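Enoyl-acyl carrier protein reductase (PDB 6KIA) probably catalyses the NADH-dependent reduction of enoyl-acyl carrier protein in fatty acid synthesis, as a triclosan-resistant reductase with a Rossmann-type nucleotide-binding fold. Local coordinates at residues M1-V10 / V421-Q432; E303-L313 / V394-V402. All blocks are in the same frame, centred on the assembly; numbering follows the deposited sequence.

Contact 1: residues M1-V10 / V421-Q432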
loop_
_atom_site.group_PDB
_atom_site.type_symbol
_atom_site.label_atom_id
_atom_site.label_comp_id
_atom_site.label_asym_id
_atom_site.label_seq_id
_atom_site.Cartn_x
_atom_site.Cartn_y
_atom_site.Cartn_z
ATOM N N MET A 1 4.168 -17.192 -7.043
ATOM C CA MET A 1 3.556 -18.232 -6.223
ATOM C C MET A 1 2.175 -18.586 -6.763
ATOM O O MET A 1 1.499 -17.743 -7.358
ATOM C CB MET A 1 3.459 -17.786 -4.755
ATOM C CG MET A 1 2.457 -16.657 -4.474
ATOM S SD MET A 1 2.897 -15.048 -5.171
ATOM C CE MET A 1 4.401 -14.691 -4.251
ATOM N N LYS A 2 1.733 -19.817 -6.527
ATOM C CA LYS A 2 0.440 -20.242 -7.056
ATOM C C LYS A 2 -0.643 -20.196 -6.007
ATOM O O LYS A 2 -1.794 -20.491 -6.306
ATOM C CB LYS A 2 0.496 -21.658 -7.643
ATOM C CG LYS A 2 1.626 -21.952 -8.605
ATOM C CD LYS A 2 1.131 -22.956 -9.658
ATOM C CE LYS A 2 1.354 -22.478 -11.086
ATOM N NZ LYS A 2 2.734 -21.976 -11.327
ATOM N N SER A 3 -0.287 -19.808 -4.784
ATOM C CA SER A 3 -1.302 -19.541 -3.767
ATOM C C SER A 3 -0.705 -18.636 -2.695
ATOM O O SER A 3 0.521 -18.499 -2.611
ATOM C CB SER A 3 -1.839 -20.843 -3.146
ATOM O OG SER A 3 -0.814 -21.583 -2.517
ATOM N N PRO A 4 -1.567 -17.999 -1.885
ATOM C CA PRO A 4 -1.062 -17.132 -0.824
ATOM C C PRO A 4 -0.142 -17.900 0.109
ATOM O O PRO A 4 -0.335 -19.107 0.307
ATOM C CB PRO A 4 -2.343 -16.682 -0.103
ATOM C CG PRO A 4 -3.374 -16.743 -1.137
ATOM C CD PRO A 4 -3.034 -17.916 -2.000
ATOM N N ILE A 5 0.853 -17.203 0.650
ATOM C CA ILE A 5 1.786 -17.747 1.624
ATOM C C ILE A 5 1.489 -17.081 2.963
ATOM O O ILE A 5 1.994 -16.002 3.240
ATOM C CB ILE A 5 3.247 -17.467 1.190
ATOM C CG1 ILE A 5 3.451 -17.933 -0.260
ATOM C CG2 ILE A 5 4.261 -18.083 2.182
ATOM C CD1 ILE A 5 4.705 -17.465 -0.900
ATOM N N PRO A 6 0.642 -17.708 3.790
ATOM C CA PRO A 6 0.158 -17.027 4.992
ATOM C C PRO A 6 1.159 -17.016 6.136
ATOM O O PRO A 6 1.932 -17.957 6.311
ATOM C CB PRO A 6 -1.074 -17.843 5.382
ATOM C CG PRO A 6 -0.748 -19.224 4.920
ATOM C CD PRO A 6 0.073 -19.061 3.650
ATOM N N LEU A 7 1.154 -15.915 6.882
ATOM C CA LEU A 7 1.708 -15.864 8.218
ATOM C C LEU A 7 0.584 -16.194 9.199
ATOM O O LEU A 7 -0.431 -15.485 9.253
ATOM C CB LEU A 7 2.300 -14.479 8.522
ATOM C CG LEU A 7 2.962 -14.458 9.892
ATOM C CD1 LEU A 7 4.158 -15.378 9.845
ATOM C CD2 LEU A 7 3.356 -13.057 10.284
ATOM N N ARG A 8 0.730 -17.282 9.954
ATOM C CA ARG A 8 -0.343 -17.715 10.842
ATOM C C ARG A 8 -0.093 -17.385 12.308
ATOM O O ARG A 8 -1.033 -17.103 13.061
ATOM C CB ARG A 8 -0.563 -19.224 10.695
ATOM C CG ARG A 8 -1.040 -19.662 9.307
ATOM C CD ARG A 8 -2.480 -19.217 9.032
ATOM N NE ARG A 8 -3.003 -19.862 7.824
ATOM C CZ ARG A 8 -3.868 -19.299 6.981
ATOM N NH1 ARG A 8 -4.331 -18.078 7.206
ATOM N NH2 ARG A 8 -4.278 -19.957 5.907
ATOM N N ASP A 9 1.171 -17.457 12.709
ATOM C CA ASP A 9 1.546 -17.270 14.108
ATOM C C ASP A 9 2.076 -15.866 14.387
ATOM O O ASP A 9 2.792 -15.273 13.573
ATOM C CB ASP A 9 2.590 -18.311 14.531
ATOM C CG ASP A 9 2.065 -19.727 14.465
ATOM O OD1 ASP A 9 0.834 -19.923 14.618
ATOM O OD2 ASP A 9 2.881 -20.647 14.249
ATOM N N VAL A 10 1.700 -15.344 15.543
ATOM C CA VAL A 10 2.191 -14.054 15.988
ATOM C C VAL A 10 3.682 -14.141 16.321
ATOM O O VAL A 10 4.092 -14.937 17.181
ATOM C CB VAL A 10 1.393 -13.557 17.211
ATOM C CG1 VAL A 10 2.035 -12.296 17.771
ATOM C CG2 VAL A 10 -0.079 -13.323 16.828
ATOM N N VAL A 421 7.942 -13.280 0.816
ATOM C CA VAL A 421 6.569 -12.818 0.591
ATOM C C VAL A 421 5.636 -13.490 1.585
ATOM O O VAL A 421 5.563 -14.727 1.649
ATOM C CB VAL A 421 6.076 -13.118 -0.853
ATOM C CG1 VAL A 421 4.707 -12.487 -1.064
ATOM C CG2 VAL A 421 7.069 -12.631 -1.919
ATOM N N LEU A 422 4.946 -12.683 2.390
ATOM C CA LEU A 422 4.089 -13.190 3.444
ATOM C C LEU A 422 2.766 -12.444 3.465
ATOM O O LEU A 422 2.745 -11.211 3.410
ATOM C CB LEU A 422 4.763 -13.057 4.811
ATOM C CG LEU A 422 6.071 -13.833 4.997
ATOM C CD1 LEU A 422 6.730 -13.451 6.323
ATOM C CD2 LEU A 422 5.744 -15.326 4.941
ATOM N N TRP A 423 1.676 -13.186 3.554
ATOM C CA TRP A 423 0.360 -12.568 3.703
ATOM C C TRP A 423 0.013 -12.369 5.180
ATOM O O TRP A 423 0.114 -13.310 5.993
ATOM C CB TRP A 423 -0.726 -13.420 3.034
ATOM C CG TRP A 423 -1.037 -13.163 1.589
ATOM C CD1 TRP A 423 -2.167 -12.568 1.087
ATOM C CD2 TRP A 423 -0.246 -13.537 0.449
ATOM N NE1 TRP A 423 -2.134 -12.569 -0.279
ATOM C CE2 TRP A 423 -0.956 -13.129 -0.706
ATOM C CE3 TRP A 423 0.995 -14.157 0.291
ATOM C CZ2 TRP A 423 -0.469 -13.335 -1.999
ATOM C CZ3 TRP A 423 1.474 -14.372 -1.012
ATOM C CH2 TRP A 423 0.749 -13.959 -2.129
ATOM N N LEU A 424 -0.437 -11.156 5.510
ATOM C CA LEU A 424 -1.025 -10.858 6.809
ATOM C C LEU A 424 -2.528 -10.749 6.594
ATOM O O LEU A 424 -3.013 -9.709 6.149
ATOM C CB LEU A 424 -0.461 -9.547 7.375
ATOM C CG LEU A 424 1.073 -9.475 7.434
ATOM C CD1 LEU A 424 1.504 -8.153 8.044
ATOM C CD2 LEU A 424 1.600 -10.643 8.277
ATOM N N SER A 425 -3.270 -11.830 6.835
ATOM C CA SER A 425 -4.725 -11.789 6.622
ATOM C C SER A 425 -5.469 -11.515 7.932
ATOM O O SER A 425 -4.831 -11.278 8.959
ATOM C CB SER A 425 -5.195 -13.089 5.956
ATOM O OG SER A 425 -4.682 -13.128 4.623
ATOM N N HIS A 426 -6.811 -11.537 7.911
ATOM C CA HIS A 426 -7.569 -11.155 9.084
ATOM C C HIS A 426 -7.313 -12.045 10.285
ATOM O O HIS A 426 -7.475 -11.595 11.412
ATOM C CB HIS A 426 -9.079 -11.163 8.801
ATOM C CG HIS A 426 -9.525 -10.027 7.947
ATOM N ND1 HIS A 426 -10.862 -9.755 7.699
ATOM C CD2 HIS A 426 -8.825 -9.081 7.278
ATOM C CE1 HIS A 426 -10.954 -8.705 6.907
ATOM N NE2 HIS A 426 -9.730 -8.268 6.636
ATOM N N ASP A 427 -6.958 -13.302 10.033
ATOM C CA ASP A 427 -6.752 -14.236 11.131
ATOM C C ASP A 427 -5.587 -13.807 12.029
ATOM O O ASP A 427 -5.764 -13.581 13.242
ATOM C CB ASP A 427 -6.554 -15.680 10.615
ATOM C CG ASP A 427 -5.342 -15.855 9.708
ATOM O OD1 ASP A 427 -4.983 -14.947 8.918
ATOM O OD2 ASP A 427 -4.719 -16.933 9.805
ATOM N N VAL A 428 -4.425 -13.603 11.434
ATOM C CA VAL A 428 -3.243 -13.293 12.250
ATOM C C VAL A 428 -3.317 -11.855 12.790
ATOM O O VAL A 428 -2.843 -11.561 13.885
ATOM C CB VAL A 428 -1.962 -13.535 11.454
ATOM C CG1 VAL A 428 -1.783 -12.490 10.329
ATOM C CG2 VAL A 428 -0.743 -13.558 12.406
ATOM N N ILE A 429 -3.979 -10.962 12.064
ATOM C CA ILE A 429 -4.138 -9.608 12.566
ATOM C C ILE A 429 -5.103 -9.584 13.770
ATOM O O ILE A 429 -4.868 -8.886 14.758
ATOM C CB ILE A 429 -4.634 -8.681 11.438
ATOM C CG1 ILE A 429 -3.487 -8.398 10.473
ATOM C CG2 ILE A 429 -5.241 -7.386 11.981
ATOM C CD1 ILE A 429 -3.977 -7.957 9.123
ATOM N N ALA A 430 -6.163 -10.388 13.719
ATOM C CA ALA A 430 -7.081 -10.477 14.847
ATOM C C ALA A 430 -6.377 -11.098 16.058
ATOM O O ALA A 430 -6.541 -10.619 17.189
ATOM C CB ALA A 430 -8.329 -11.283 14.446
ATOM N N LYS A 431 -5.586 -12.141 15.825
ATOM C CA LYS A 431 -4.792 -12.744 16.917
ATOM C C LYS A 431 -3.885 -11.704 17.590
ATOM O O LYS A 431 -3.875 -11.576 18.829
ATOM C CB LYS A 431 -3.919 -13.892 16.404
ATOM C CG LYS A 431 -4.658 -15.148 15.991
ATOM C CD LYS A 431 -3.686 -16.239 15.586
ATOM C CE LYS A 431 -4.403 -17.553 15.338
ATOM N NZ LYS A 431 -3.467 -18.559 14.773
ATOM N N GLN A 432 -3.138 -10.967 16.771
ATOM C CA GLN A 432 -2.264 -9.902 17.260
ATOM C C GLN A 432 -3.066 -8.836 18.056
ATOM O O GLN A 432 -2.661 -8.417 19.144
ATOM C CB GLN A 432 -1.501 -9.238 16.086
ATOM C CG GLN A 432 -0.748 -8.048 16.553
ATOM C CD GLN A 432 0.517 -8.438 17.324
ATOM O OE1 GLN A 432 1.284 -9.295 16.893
ATOM N NE2 GLN A 432 0.634 -7.930 18.531
HETATM O O HOH W 1 -2.505 -14.608 7.554
HETATM O O HOH W 2 -3.691 -16.918 12.239
HETATM O O HOH W 3 -1.470 -19.085 16.166
#
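Pro4 sets its CA-CB edge over one face of the Trp423 indole: CA stands 3.6 Å from the centroid of the six-membered ring, only 6° off the normal, a CH-pi contact suited to a compact, rigid proline. Met1, its chain bent twice beyond CB, brings SD to the edge of that ring, 3.9 Å from Trp423 CH2, a Met-aromatic contact. The backbones form a single bridge: Trp423 N gives a nearly straight bond to Ile5 O (2.9 Å) and Trp423 O receives Leu7 N. Leu7, with CG anti to the backbone N (chi1 -176°), lays CD2 alongside Leu424 CD2 at 3.6 Å. Arg8 NH1 meets Asp427 OD2 at 2.9 Å in a salt bridge, from above the carboxylate, the flat groups 77° apart. One water links Arg8 O, Asp427 OD2 and Lys431 NZ, which also bonds weakly to Arg8 O; another meets Leu7 O, Ser425 N and Asp427 OD1. Val428 packs against Leu7 O and Arg8 O, Val10 against Lys431 CB. Val10 CG1 lies 3.2 Å from Gln432 OE1, which is buried without a polar partner.

In the second shell, Glu245 also salt-bridges Arg8 NH1, while His242 O takes the indole NE1 and helps fix the ring. The arm is thus held by apolar packing at one end and mixed contacts at the other; Arg8 and water-linked Lys431 would probably favour a charged Asp427, partly offset by Glu245.

Contact 2: residues E303-L313 / V394-V402; sequences ELSLFPLLKAL and VTDVLSALV
Leu306 is the main bump of 303-313, and it settles into the hollow between Thr395, Leu398, Ser399 and Val402 on helix 394-402. With CG anti to the backbone N (chi1 178°), its two methyls divide the work: CD2 meets Leu398 CB at 3.7 Å and lies near Ser399 OG, while CD1 slides past Val402 CG2, also at 3.7 Å. Leu398 answers in the reverse direction. Its CD1 rests by Phe307 CA, and its CD2 comes 4.0 Å from Leu310 CG, the two leucines crossing at about a right angle. Phe307 presents its ring edge to Val394, with CE1 3.7 Å from Val394 CG1. The methyl of Thr395 wedges between the Phe307 ring and Glu303 CB, its CG2 3.4 Å from Phe307 CZ. Leu309 CD2 lies 3.6 Å from Val402 CG2, and Leu313 meets Leu401 at the far end.

The hydroxyl of Ser399 is satisfied, which lets it sit beneath Leu306: OG bonds to Arg292 N and donates to Thr395 O, which takes Ser399 N from the opposite face of its plane. The side chain of Ser399 lies about 8 Å from the bound NADH. Much of the contact comes from the type I turn Leu306-Leu309, which carries Leu306 and Phe307. In the helical part of this Rossmann-clan protein, a ridge of turn and helix thus packs on helix 394-413, with Leu306 in a four-residue hole in the manner of knobs-into-holes packing.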
loop_
_atom_site.group_PDB
_atom_site.type_symbol
_atom_site.label_atom_id
_atom_site.label_comp_id
_atom_site.label_asym_id
_atom_site.label_seq_id
_atom_site.Cartn_x
_atom_site.Cartn_y
_atom_site.Cartn_z
ATOM N N GLU A 303 -13.337 -1.442 0.589
ATOM C CA GLU A 303 -13.586 -1.542 2.021
ATOM C C GLU A 303 -14.581 -2.670 2.366
ATOM O O GLU A 303 -14.689 -3.082 3.530
ATOM C CB GLU A 303 -14.111 -0.194 2.550
ATOM C CG GLU A 303 -15.610 0.024 2.301
ATOM C CD GLU A 303 -15.993 0.386 0.881
ATOM O OE1 GLU A 303 -15.110 0.635 0.031
ATOM O OE2 GLU A 303 -17.218 0.338 0.601
ATOM N N LEU A 304 -15.310 -3.178 1.367
ATOM C CA LEU A 304 -16.230 -4.274 1.615
ATOM C C LEU A 304 -15.478 -5.465 2.162
ATOM O O LEU A 304 -16.042 -6.246 2.964
ATOM C CB LEU A 304 -16.980 -4.668 0.332
ATOM C CG LEU A 304 -17.886 -3.580 -0.226
ATOM C CD1 LEU A 304 -18.548 -4.126 -1.473
ATOM C CD2 LEU A 304 -18.953 -3.158 0.795
ATOM N N SER A 305 -14.202 -5.579 1.776
ATOM C CA SER A 305 -13.404 -6.720 2.232
ATOM C C SER A 305 -13.061 -6.653 3.717
ATOM O O SER A 305 -12.757 -7.669 4.323
ATOM C CB SER A 305 -12.116 -6.820 1.420
ATOM O OG SER A 305 -12.403 -7.051 0.040
ATOM N N LEU A 306 -13.165 -5.470 4.304
ATOM C CA LEU A 306 -12.654 -5.237 5.651
ATOM C C LEU A 306 -13.653 -5.585 6.766
ATOM O O LEU A 306 -13.250 -6.012 7.850
ATOM C CB LEU A 306 -12.216 -3.768 5.764
ATOM C CG LEU A 306 -11.674 -3.239 7.092
ATOM C CD1 LEU A 306 -10.398 -3.979 7.501
ATOM C CD2 LEU A 306 -11.403 -1.750 6.905
ATOM N N PHE A 307 -14.951 -5.439 6.503
ATOM C CA PHE A 307 -15.945 -5.655 7.576
ATOM C C PHE A 307 -15.865 -7.003 8.316
ATOM O O PHE A 307 -16.034 -7.040 9.549
ATOM C CB PHE A 307 -17.358 -5.461 7.015
ATOM C CG PHE A 307 -17.623 -4.067 6.528
ATOM C CD1 PHE A 307 -17.776 -3.022 7.426
ATOM C CD2 PHE A 307 -17.728 -3.803 5.173
ATOM C CE1 PHE A 307 -18.024 -1.719 6.975
ATOM C CE2 PHE A 307 -17.992 -2.515 4.708
ATOM C CZ PHE A 307 -18.147 -1.473 5.596
ATOM N N PRO A 308 -15.591 -8.113 7.591
ATOM C CA PRO A 308 -15.513 -9.386 8.318
ATOM C C PRO A 308 -14.362 -9.471 9.332
ATOM O O PRO A 308 -14.318 -10.446 10.084
ATOM C CB PRO A 308 -15.334 -10.421 7.190
ATOM C CG PRO A 308 -15.927 -9.762 5.983
ATOM C CD PRO A 308 -15.573 -8.323 6.121
ATOM N N LEU A 309 -13.468 -8.483 9.373
ATOM C CA LEU A 309 -12.472 -8.439 10.463
ATOM C C LEU A 309 -13.184 -8.467 11.814
ATOM O O LEU A 309 -12.670 -9.028 12.788
ATOM C CB LEU A 309 -11.567 -7.195 10.334
ATOM C CG LEU A 309 -10.502 -7.046 11.424
ATOM C CD1 LEU A 309 -9.458 -8.176 11.292
ATOM C CD2 LEU A 309 -9.818 -5.660 11.374
ATOM N N LEU A 310 -14.388 -7.888 11.873
ATOM C CA LEU A 310 -15.168 -7.940 13.124
ATOM C C LEU A 310 -15.400 -9.384 13.598
ATOM O O LEU A 310 -15.252 -9.714 14.790
ATOM C CB LEU A 310 -16.501 -7.215 12.960
ATOM C CG LEU A 310 -16.426 -5.690 13.026
ATOM C CD1 LEU A 310 -17.658 -5.019 12.443
ATOM C CD2 LEU A 310 -16.173 -5.225 14.459
ATOM N N LYS A 311 -15.740 -10.256 12.655
ATOM C CA LYS A 311 -16.002 -11.641 13.001
ATOM C C LYS A 311 -14.705 -12.327 13.409
ATOM O O LYS A 311 -14.682 -13.131 14.346
ATOM C CB LYS A 311 -16.663 -12.351 11.813
ATOM C CG LYS A 311 -18.063 -11.862 11.550
ATOM C CD LYS A 311 -18.732 -12.672 10.459
ATOM C CE LYS A 311 -20.178 -12.264 10.279
ATOM N NZ LYS A 311 -20.972 -12.548 11.514
ATOM N N ALA A 312 -13.601 -11.903 12.793
ATOM C CA ALA A 312 -12.292 -12.462 13.126
ATOM C C ALA A 312 -11.915 -12.066 14.535
ATOM O O ALA A 312 -11.330 -12.880 15.284
ATOM C CB ALA A 312 -11.242 -11.991 12.104
ATOM N N LEU A 313 -12.290 -10.848 14.932
ATOM C CA LEU A 313 -11.920 -10.407 16.273
ATOM C C LEU A 313 -12.588 -11.326 17.285
ATOM O O LEU A 313 -12.008 -11.631 18.331
ATOM C CB LEU A 313 -12.317 -8.962 16.544
ATOM C CG LEU A 313 -11.531 -7.897 15.790
ATOM C CD1 LEU A 313 -11.995 -6.508 16.178
ATOM C CD2 LEU A 313 -10.022 -8.061 15.974
ATOM N N VAL A 394 -17.683 2.876 10.037
ATOM C CA VAL A 394 -17.179 1.626 10.572
ATOM C C VAL A 394 -15.775 1.327 9.999
ATOM O O VAL A 394 -14.873 0.860 10.718
ATOM C CB VAL A 394 -18.160 0.469 10.258
ATOM C CG1 VAL A 394 -17.521 -0.866 10.566
ATOM C CG2 VAL A 394 -19.458 0.628 11.091
ATOM N N THR A 395 -15.596 1.591 8.704
ATOM C CA THR A 395 -14.309 1.304 8.086
ATOM C C THR A 395 -13.190 2.182 8.639
ATOM O O THR A 395 -12.036 1.807 8.533
ATOM C CB THR A 395 -14.340 1.444 6.557
ATOM O OG1 THR A 395 -14.750 2.767 6.200
ATOM C CG2 THR A 395 -15.288 0.406 5.951
ATOM N N ASP A 396 -13.519 3.366 9.161
ATOM C CA ASP A 396 -12.498 4.206 9.819
ATOM C C ASP A 396 -11.943 3.452 11.049
ATOM O O ASP A 396 -10.709 3.324 11.249
ATOM C CB ASP A 396 -13.054 5.571 10.269
ATOM C CG ASP A 396 -13.547 6.440 9.120
ATOM O OD1 ASP A 396 -13.114 6.252 7.960
ATOM O OD2 ASP A 396 -14.364 7.354 9.392
ATOM N N VAL A 397 -12.855 2.969 11.888
ATOM C CA VAL A 397 -12.480 2.219 13.074
ATOM C C VAL A 397 -11.642 0.995 12.675
ATOM O O VAL A 397 -10.553 0.747 13.222
ATOM C CB VAL A 397 -13.741 1.761 13.885
ATOM C CG1 VAL A 397 -13.330 0.955 15.079
ATOM C CG2 VAL A 397 -14.551 2.982 14.325
ATOM N N LEU A 398 -12.137 0.244 11.691
ATOM C CA LEU A 398 -11.478 -1.010 11.345
ATOM C C LEU A 398 -10.125 -0.809 10.637
ATOM O O LEU A 398 -9.175 -1.575 10.887
ATOM C CB LEU A 398 -12.392 -1.886 10.488
ATOM C CG LEU A 398 -13.705 -2.359 11.160
ATOM C CD1 LEU A 398 -14.505 -3.200 10.170
ATOM C CD2 LEU A 398 -13.388 -3.131 12.439
ATOM N N SER A 399 -10.024 0.214 9.790
ATOM C CA SER A 399 -8.758 0.532 9.130
ATOM C C SER A 399 -7.721 0.898 10.182
ATOM O O SER A 399 -6.581 0.433 10.098
ATOM C CB SER A 399 -8.917 1.661 8.124
ATOM O OG SER A 399 -9.751 1.281 7.031
ATOM N N ALA A 400 -8.108 1.706 11.182
ATOM C CA ALA A 400 -7.149 2.005 12.270
ATOM C C ALA A 400 -6.713 0.736 13.016
ATOM O O ALA A 400 -5.544 0.618 13.429
ATOM C CB ALA A 400 -7.728 3.028 13.253
ATOM N N LEU A 401 -7.640 -0.205 13.225
ATOM C CA LEU A 401 -7.259 -1.473 13.872
ATOM C C LEU A 401 -6.233 -2.255 13.044
ATOM O O LEU A 401 -5.277 -2.840 13.587
ATOM C CB LEU A 401 -8.516 -2.313 14.103
ATOM C CG LEU A 401 -9.492 -1.824 15.178
ATOM C CD1 LEU A 401 -10.485 -2.948 15.507
ATOM C CD2 LEU A 401 -8.785 -1.381 16.456
ATOM N N VAL A 402 -6.415 -2.275 11.726
ATOM C CA VAL A 402 -5.478 -2.999 10.869
ATOM C C VAL A 402 -4.091 -2.327 10.888
ATOM O O VAL A 402 -3.084 -3.027 10.919
ATOM C CB VAL A 402 -6.009 -3.124 9.414
ATOM C CG1 VAL A 402 -4.941 -3.766 8.515
ATOM C CG2 VAL A 402 -7.260 -3.987 9.395
#

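How the contacts relate
Contact 2 is wholly buried, whereas contact 1 runs from the interior to the surface, and their chemistry follows: leucine, valine and aromatic packing in the former, while the latter adds backbone pairing, a salt bridge and bridging waters to packing around Trp423. They are joined through the chain, since helix 394-413 leads on to strand 421-423, the edge of the mixed sheet on which the amino-terminal arm lies. They also touch directly. On helix 426-436, His426 packs against Ser305, Leu306 and Leu309, and Ala430 against Ala312. That helix therefore stands between the two contacts, with Asp427, Val428 and Lys431 turned to the 1-10 arm and His426 and Ala430 to 303-313.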